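Local coordinates for beta-glucuronidase (uncultured Clostridium sp., PDB 6U7J), which hydrolyses beta-D-glucuronides and, as a gut microbial beta-glucuronidase, probably releases estrogens from their glucuronide conjugates, at residues R19-N25 / P187-T193; E46-E50 / V77-R81. All blocks are in the same frame, centred on the assembly; numbering follows the deposited sequence.

Contact 1 (R19-N25 / P187-T193); sequences RQIKELN and PVRLYCT. Unlike the reference sequence in segment 19-25: Ile21 (reference Met).
Gln20 to Glu23 pair antiparallel with Arg189 to Cys192, and backbone amides and carbonyls satisfy one another in two hydrogen-bonded pairs. Gln20 O takes Cys192 N at 2.9 Å, while the return bond from Gln20 N is weak. At the second pair Lys22 N reaches Leu190 O and Leu190 N gives to Lys22 O at 2.8 Å. The ladder continues past Glu23: Leu24 N donates almost straight to Val188 O (N-H...O 173°), and the amide oxygen of Asn25 stands in for a main-chain carbonyl, with OD1 2.9 Å from Val188 N and the donor in the plane of the amide. Ile21, Glu23, Arg189 and Tyr191 share one face. There Glu23, bent at chi2 (-83°), swings OE2 over one face of the Arg189 guanidinium to form a salt bridge with NH1 at 2.6 Å; carboxylate and guanidinium planes stand 81° apart. Ile21 CG2 touches the edge of that guanidinium, whose NH2 is held by Glu347. Thr193 CG2 sits over the Arg19 guanidinium, 3.7 Å from CZ, and Asp274 binds Arg19 NH2. On the other face Gln20 OE1 accepts from Trp89 NE1 and Lys22 NZ bonds Ala84 O, both within the chain; across the interface Gln20 NE2 and Lys22 NZ of the second subunit give to Gln20 OE1 and Ile21 O. This ladder joins the first and last strands of the family 2 sugar-binding domain. Strand 93-98 flanks strand 188-193 on its other edge, and Leu24 and Leu190 pack on Leu96 and on Phe83 of strand 76-85.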
loop_
_atom_site.group_PDB
_atom_site.type_symbol
_atom_site.label_atom_id
_atom_site.label_comp_id
_atom_site.label_asym_id
_atom_site.label_seq_id
_atom_site.Cartn_x
_atom_site.Cartn_y
_atom_site.Cartn_z
ATOM N N ARG B 19 31.198 41.889 3.987
ATOM C CA ARG B 19 31.048 40.687 4.795
ATOM C C ARG B 19 31.016 39.463 3.889
ATOM O O ARG B 19 30.587 39.537 2.729
ATOM C CB ARG B 19 29.770 40.731 5.642
ATOM C CG ARG B 19 29.609 41.942 6.548
ATOM C CD ARG B 19 28.269 41.915 7.265
ATOM N NE ARG B 19 28.131 42.959 8.285
ATOM C CZ ARG B 19 27.428 42.812 9.405
ATOM N NH1 ARG B 19 26.806 41.661 9.660
ATOM N NH2 ARG B 19 27.339 43.807 10.272
ATOM N N GLN B 20 31.480 38.336 4.423
ATOM C CA GLN B 20 31.481 37.105 3.650
ATOM C C GLN B 20 31.117 35.923 4.549
ATOM O O GLN B 20 31.307 35.980 5.768
ATOM C CB GLN B 20 32.826 36.854 2.960
ATOM C CG GLN B 20 32.707 35.876 1.806
ATOM C CD GLN B 20 34.008 35.660 1.058
ATOM O OE1 GLN B 20 35.114 35.804 1.612
ATOM N NE2 GLN B 20 33.883 35.309 -0.220
ATOM N N ILE B 21 30.582 34.876 3.924
ATOM C CA ILE B 21 30.083 33.697 4.601
ATOM C C ILE B 21 30.826 32.476 4.067
ATOM O O ILE B 21 31.022 32.340 2.853
ATOM C CB ILE B 21 28.562 33.496 4.387
ATOM C CG1 ILE B 21 27.757 34.687 4.947
ATOM C CG2 ILE B 21 28.097 32.149 4.946
ATOM C CD1 ILE B 21 26.304 34.714 4.431
ATOM N N LYS B 22 31.213 31.574 4.967
ATOM C CA LYS B 22 31.744 30.291 4.585
ATOM C C LYS B 22 30.886 29.199 5.225
ATOM O O LYS B 22 30.744 29.144 6.449
ATOM C CB LYS B 22 33.196 30.129 5.017
ATOM C CG LYS B 22 33.672 28.732 4.846
ATOM C CD LYS B 22 34.880 28.694 3.956
ATOM C CE LYS B 22 36.081 29.296 4.671
ATOM N NZ LYS B 22 37.281 28.493 4.358
ATOM N N GLU B 23 30.311 28.334 4.392
ATOM C CA GLU B 23 29.479 27.242 4.832
ATOM C C GLU B 23 30.329 26.064 5.296
ATOM O O GLU B 23 31.224 25.614 4.583
ATOM C CB GLU B 23 28.552 26.775 3.691
ATOM C CG GLU B 23 27.807 27.897 3.002
ATOM C CD GLU B 23 26.554 28.284 3.765
ATOM O OE1 GLU B 23 25.903 27.375 4.311
ATOM O OE2 GLU B 23 26.208 29.478 3.815
ATOM N N LEU B 24 30.011 25.531 6.478
ATOM C CA LEU B 24 30.689 24.362 6.994
ATOM C C LEU B 24 29.756 23.157 7.093
ATOM O O LEU B 24 29.628 22.560 8.165
ATOM C CB LEU B 24 31.299 24.657 8.377
ATOM C CG LEU B 24 32.209 25.885 8.403
ATOM C CD1 LEU B 24 32.699 26.121 9.813
ATOM C CD2 LEU B 24 33.366 25.696 7.437
ATOM N N ASN B 25 29.107 22.779 6.002
ATOM C CA ASN B 25 28.142 21.688 6.008
ATOM C C ASN B 25 28.826 20.426 5.459
ATOM O O ASN B 25 29.910 20.101 5.950
ATOM C CB ASN B 25 26.879 22.132 5.277
ATOM C CG ASN B 25 26.261 23.357 5.913
ATOM O OD1 ASN B 25 26.189 23.468 7.140
ATOM N ND2 ASN B 25 25.840 24.291 5.090
ATOM N N PRO B 187 22.249 25.027 8.839
ATOM C CA PRO B 187 23.609 25.284 8.341
ATOM C C PRO B 187 24.544 25.814 9.420
ATOM O O PRO B 187 24.154 26.627 10.260
ATOM C CB PRO B 187 23.391 26.335 7.247
ATOM C CG PRO B 187 22.004 26.087 6.765
ATOM C CD PRO B 187 21.220 25.601 7.951
ATOM N N VAL B 188 25.791 25.336 9.378
ATOM C CA VAL B 188 26.895 25.886 10.157
ATOM C C VAL B 188 27.662 26.851 9.263
ATOM O O VAL B 188 27.975 26.527 8.112
ATOM C CB VAL B 188 27.824 24.777 10.687
ATOM C CG1 VAL B 188 28.967 25.390 11.565
ATOM C CG2 VAL B 188 27.045 23.756 11.468
ATOM N N ARG B 189 27.964 28.039 9.780
ATOM C CA ARG B 189 28.570 29.090 8.979
ATOM C C ARG B 189 29.706 29.738 9.756
ATOM O O ARG B 189 29.567 30.026 10.948
ATOM C CB ARG B 189 27.536 30.159 8.581
ATOM C CG ARG B 189 26.244 29.607 8.007
ATOM C CD ARG B 189 25.516 30.634 7.139
ATOM N NE ARG B 189 24.186 30.175 6.732
ATOM C CZ ARG B 189 23.638 30.368 5.532
ATOM N NH1 ARG B 189 24.294 31.026 4.578
ATOM N NH2 ARG B 189 22.422 29.894 5.288
ATOM N N LEU B 190 30.837 29.941 9.081
ATOM C CA LEU B 190 31.877 30.861 9.531
ATOM C C LEU B 190 31.791 32.105 8.655
ATOM O O LEU B 190 31.850 32.001 7.427
ATOM C CB LEU B 190 33.265 30.230 9.433
ATOM C CG LEU B 190 34.406 31.134 9.916
ATOM C CD1 LEU B 190 34.471 31.162 11.441
ATOM C CD2 LEU B 190 35.733 30.684 9.338
ATOM N N TYR B 191 31.641 33.275 9.273
ATOM C CA TYR B 191 31.476 34.491 8.497
ATOM C C TYR B 191 32.346 35.618 9.058
ATOM O O TYR B 191 32.706 35.614 10.233
ATOM C CB TYR B 191 30.003 34.911 8.432
ATOM C CG TYR B 191 29.358 35.478 9.686
ATOM C CD1 TYR B 191 29.421 36.851 9.973
ATOM C CD2 TYR B 191 28.593 34.676 10.518
ATOM C CE1 TYR B 191 28.784 37.392 11.085
ATOM C CE2 TYR B 191 27.945 35.204 11.636
ATOM C CZ TYR B 191 28.043 36.570 11.913
ATOM O OH TYR B 191 27.412 37.112 13.017
ATOM N N CYS B 192 32.679 36.589 8.200
ATOM C CA CYS B 192 33.533 37.694 8.592
ATOM C C CYS B 192 32.809 39.033 8.442
ATOM O O CYS B 192 31.850 39.166 7.669
ATOM C CB CYS B 192 34.885 37.687 7.807
ATOM S SG CYS B 192 34.839 38.040 6.045
ATOM N N THR B 193 33.219 40.003 9.261
ATOM C CA THR B 193 32.806 41.400 9.186
ATOM C C THR B 193 34.003 42.288 9.508
ATOM O O THR B 193 35.005 41.821 10.069
ATOM C CB THR B 193 31.667 41.767 10.155
ATOM O OG1 THR B 193 32.170 41.866 11.494
ATOM C CG2 THR B 193 30.476 40.782 10.103
#

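Contact 2 (E46-E50 / V77-R81); sequences EKPLE and VWYER
Leu49, in an irregular loop, passes residues 77-81 of strand 76-85 with its CA 7.1 Å from that of Glu80, too far for backbone pairing, so side chains span the gap. The carboxylate of Glu80 catches the loop's main chain: Leu49 N donates to OE2 at 2.8 Å (N-H...O 163°), arriving on the syn side but 29° out of the carboxylate plane. Glu80 can reach this far because its CG lies anti to the backbone N (chi1 -179°) and the chain stays extended beyond it. Pro48 leans on the same oxygen, its CA 3.4 Å from Glu80 OE2. The other oxygen works through water: a molecule 2.7 Å from Glu80 OE1 bridges to Lys47 O, linking a second loop residue to the acid. Arg138 and Thr140 of strand 135-144 also bind OE1, so the carboxylate is gripped from both its own sheet and the loop; Arg138 would be expected to favour the ionised form of Glu80. Leu49 points toward the strand, and its side chain and that of Glu80 run antiparallel alongside each other, with Leu49 CD1 against Glu80 CB at 3.7 Å. The same methyl sits 3.8 Å from Trp78 CB and also touches Trp78 O, so it bears on both Trp78 and Glu80, two residues apart on the same face of the strand. Trp78 turns its indole away from Leu49, and the ring makes edge-to-face contacts with Trp44 and Phe40, while Leu49 itself touches Trp44. This is a connecting loop, between helix 38-41 and strand 53-57, laid over the beta-sheet of the sugar-binding domain of a family 2 glycoside hydrolase, held by a sheet carboxylate that binds a loop amide.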
loop_
_atom_site.group_PDB
_atom_site.type_symbol
_atom_site.label_atom_id
_atom_site.label_comp_id
_atom_site.label_asym_id
_atom_site.label_seq_id
_atom_site.Cartn_x
_atom_site.Cartn_y
_atom_site.Cartn_z
ATOM N N GLU B 46 39.892 16.686 23.368
ATOM C CA GLU B 46 41.287 17.127 23.421
ATOM C C GLU B 46 42.117 16.646 22.240
ATOM O O GLU B 46 43.238 17.124 22.062
ATOM C CB GLU B 46 41.945 16.660 24.715
ATOM C CG GLU B 46 41.282 17.202 25.961
ATOM C CD GLU B 46 42.135 17.015 27.197
ATOM O OE1 GLU B 46 42.902 16.032 27.229
ATOM O OE2 GLU B 46 42.037 17.848 28.128
ATOM N N LYS B 47 41.600 15.729 21.433
ATOM C CA LYS B 47 42.327 15.201 20.290
ATOM C C LYS B 47 41.306 14.792 19.239
ATOM O O LYS B 47 40.114 14.674 19.546
ATOM C CB LYS B 47 43.221 14.019 20.710
ATOM C CG LYS B 47 42.487 12.708 21.041
ATOM C CD LYS B 47 41.807 12.716 22.431
ATOM C CE LYS B 47 41.145 11.348 22.763
ATOM N NZ LYS B 47 40.742 11.243 24.212
ATOM N N PRO B 48 41.725 14.620 17.983
ATOM C CA PRO B 48 40.770 14.241 16.931
ATOM C C PRO B 48 39.966 12.998 17.298
ATOM O O PRO B 48 40.465 12.076 17.945
ATOM C CB PRO B 48 41.672 13.999 15.717
ATOM C CG PRO B 48 42.793 14.988 15.914
ATOM C CD PRO B 48 43.015 15.062 17.414
ATOM N N LEU B 49 38.691 12.997 16.902
ATOM C CA LEU B 49 37.822 11.855 17.169
ATOM C C LEU B 49 38.344 10.602 16.476
ATOM O O LEU B 49 38.815 10.657 15.338
ATOM C CB LEU B 49 36.393 12.146 16.698
ATOM C CG LEU B 49 35.563 13.169 17.474
ATOM C CD1 LEU B 49 34.098 13.194 16.948
ATOM C CD2 LEU B 49 35.601 12.908 18.973
ATOM N N GLU B 50 38.255 9.471 17.179
ATOM C CA GLU B 50 38.656 8.156 16.690
ATOM C C GLU B 50 37.451 7.225 16.655
ATOM O O GLU B 50 36.491 7.399 17.410
ATOM C CB GLU B 50 39.745 7.527 17.576
ATOM C CG GLU B 50 41.131 8.120 17.365
ATOM C CD GLU B 50 42.071 7.886 18.538
ATOM O OE1 GLU B 50 41.951 6.835 19.211
ATOM O OE2 GLU B 50 42.937 8.762 18.781
ATOM N N VAL B 77 26.198 12.894 21.603
ATOM C CA VAL B 77 26.988 12.437 20.471
ATOM C C VAL B 77 28.005 13.521 20.137
ATOM O O VAL B 77 27.918 14.653 20.615
ATOM C CB VAL B 77 26.117 12.102 19.241
ATOM C CG1 VAL B 77 25.071 11.046 19.612
ATOM C CG2 VAL B 77 25.430 13.371 18.691
ATOM N N TRP B 78 28.955 13.164 19.272
ATOM C CA TRP B 78 30.116 13.993 18.985
ATOM C C TRP B 78 30.282 14.132 17.480
ATOM O O TRP B 78 30.383 13.127 16.765
ATOM C CB TRP B 78 31.374 13.384 19.620
ATOM C CG TRP B 78 31.283 13.439 21.097
ATOM C CD1 TRP B 78 30.640 12.558 21.917
ATOM C CD2 TRP B 78 31.803 14.469 21.938
ATOM N NE1 TRP B 78 30.736 12.972 23.228
ATOM C CE2 TRP B 78 31.447 14.143 23.268
ATOM C CE3 TRP B 78 32.528 15.643 21.698
ATOM C CZ2 TRP B 78 31.810 14.943 24.358
ATOM C CZ3 TRP B 78 32.893 16.432 22.782
ATOM C CH2 TRP B 78 32.537 16.074 24.097
ATOM N N TYR B 79 30.293 15.368 17.007
ATOM C CA TYR B 79 30.585 15.698 15.623
ATOM C C TYR B 79 31.942 16.380 15.545
ATOM O O TYR B 79 32.337 17.107 16.465
ATOM C CB TYR B 79 29.564 16.670 15.047
ATOM C CG TYR B 79 28.166 16.159 14.755
ATOM C CD1 TYR B 79 27.733 16.010 13.442
ATOM C CD2 TYR B 79 27.261 15.891 15.778
ATOM C CE1 TYR B 79 26.453 15.579 13.148
ATOM C CE2 TYR B 79 25.961 15.466 15.490
ATOM C CZ TYR B 79 25.574 15.307 14.169
ATOM O OH TYR B 79 24.300 14.889 13.847
ATOM N N GLU B 80 32.621 16.215 14.414
ATOM C CA GLU B 80 33.884 16.911 14.224
ATOM C C GLU B 80 34.140 17.148 12.748
ATOM O O GLU B 80 33.832 16.289 11.916
ATOM C CB GLU B 80 35.047 16.110 14.817
ATOM C CG GLU B 80 36.383 16.778 14.685
ATOM C CD GLU B 80 37.401 16.128 15.592
ATOM O OE1 GLU B 80 37.530 16.587 16.747
ATOM O OE2 GLU B 80 38.033 15.133 15.165
ATOM N N ARG B 81 34.703 18.315 12.432
ATOM C CA ARG B 81 35.244 18.555 11.103
ATOM C C ARG B 81 36.347 19.601 11.197
ATOM O O ARG B 81 36.578 20.207 12.246
ATOM C CB ARG B 81 34.151 18.983 10.112
ATOM C CG ARG B 81 33.619 20.391 10.317
ATOM C CD ARG B 81 32.924 20.905 9.072
ATOM N NE ARG B 81 33.893 21.363 8.077
ATOM C CZ ARG B 81 33.613 21.592 6.798
ATOM N NH1 ARG B 81 32.384 21.405 6.319
ATOM N NH2 ARG B 81 34.570 22.002 5.991
HETATM O O HOH W 1 37.406 15.709 19.299
#

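How the contacts relate
Both contacts belong to the sugar-binding domain and to one antiparallel sheet, in which strands 20-32 and 76-85 are neighbours. Contact 1 is a largely buried strand pair, 702 Å² in extent, whose main chains bond directly and which also borders the second subunit. Contact 2 is smaller, 212 Å², and partly exposed: a loop meets a strand through one carboxylate, a water and a leucine methyl, with no other subunit touching it. Their centres lie about 21 Å apart, yet their ends meet where Arg81 NH1 approaches Asn25 O at 2.8 Å in a weak hydrogen bond. In sequence, both segments of contact 2 fall between those of contact 1.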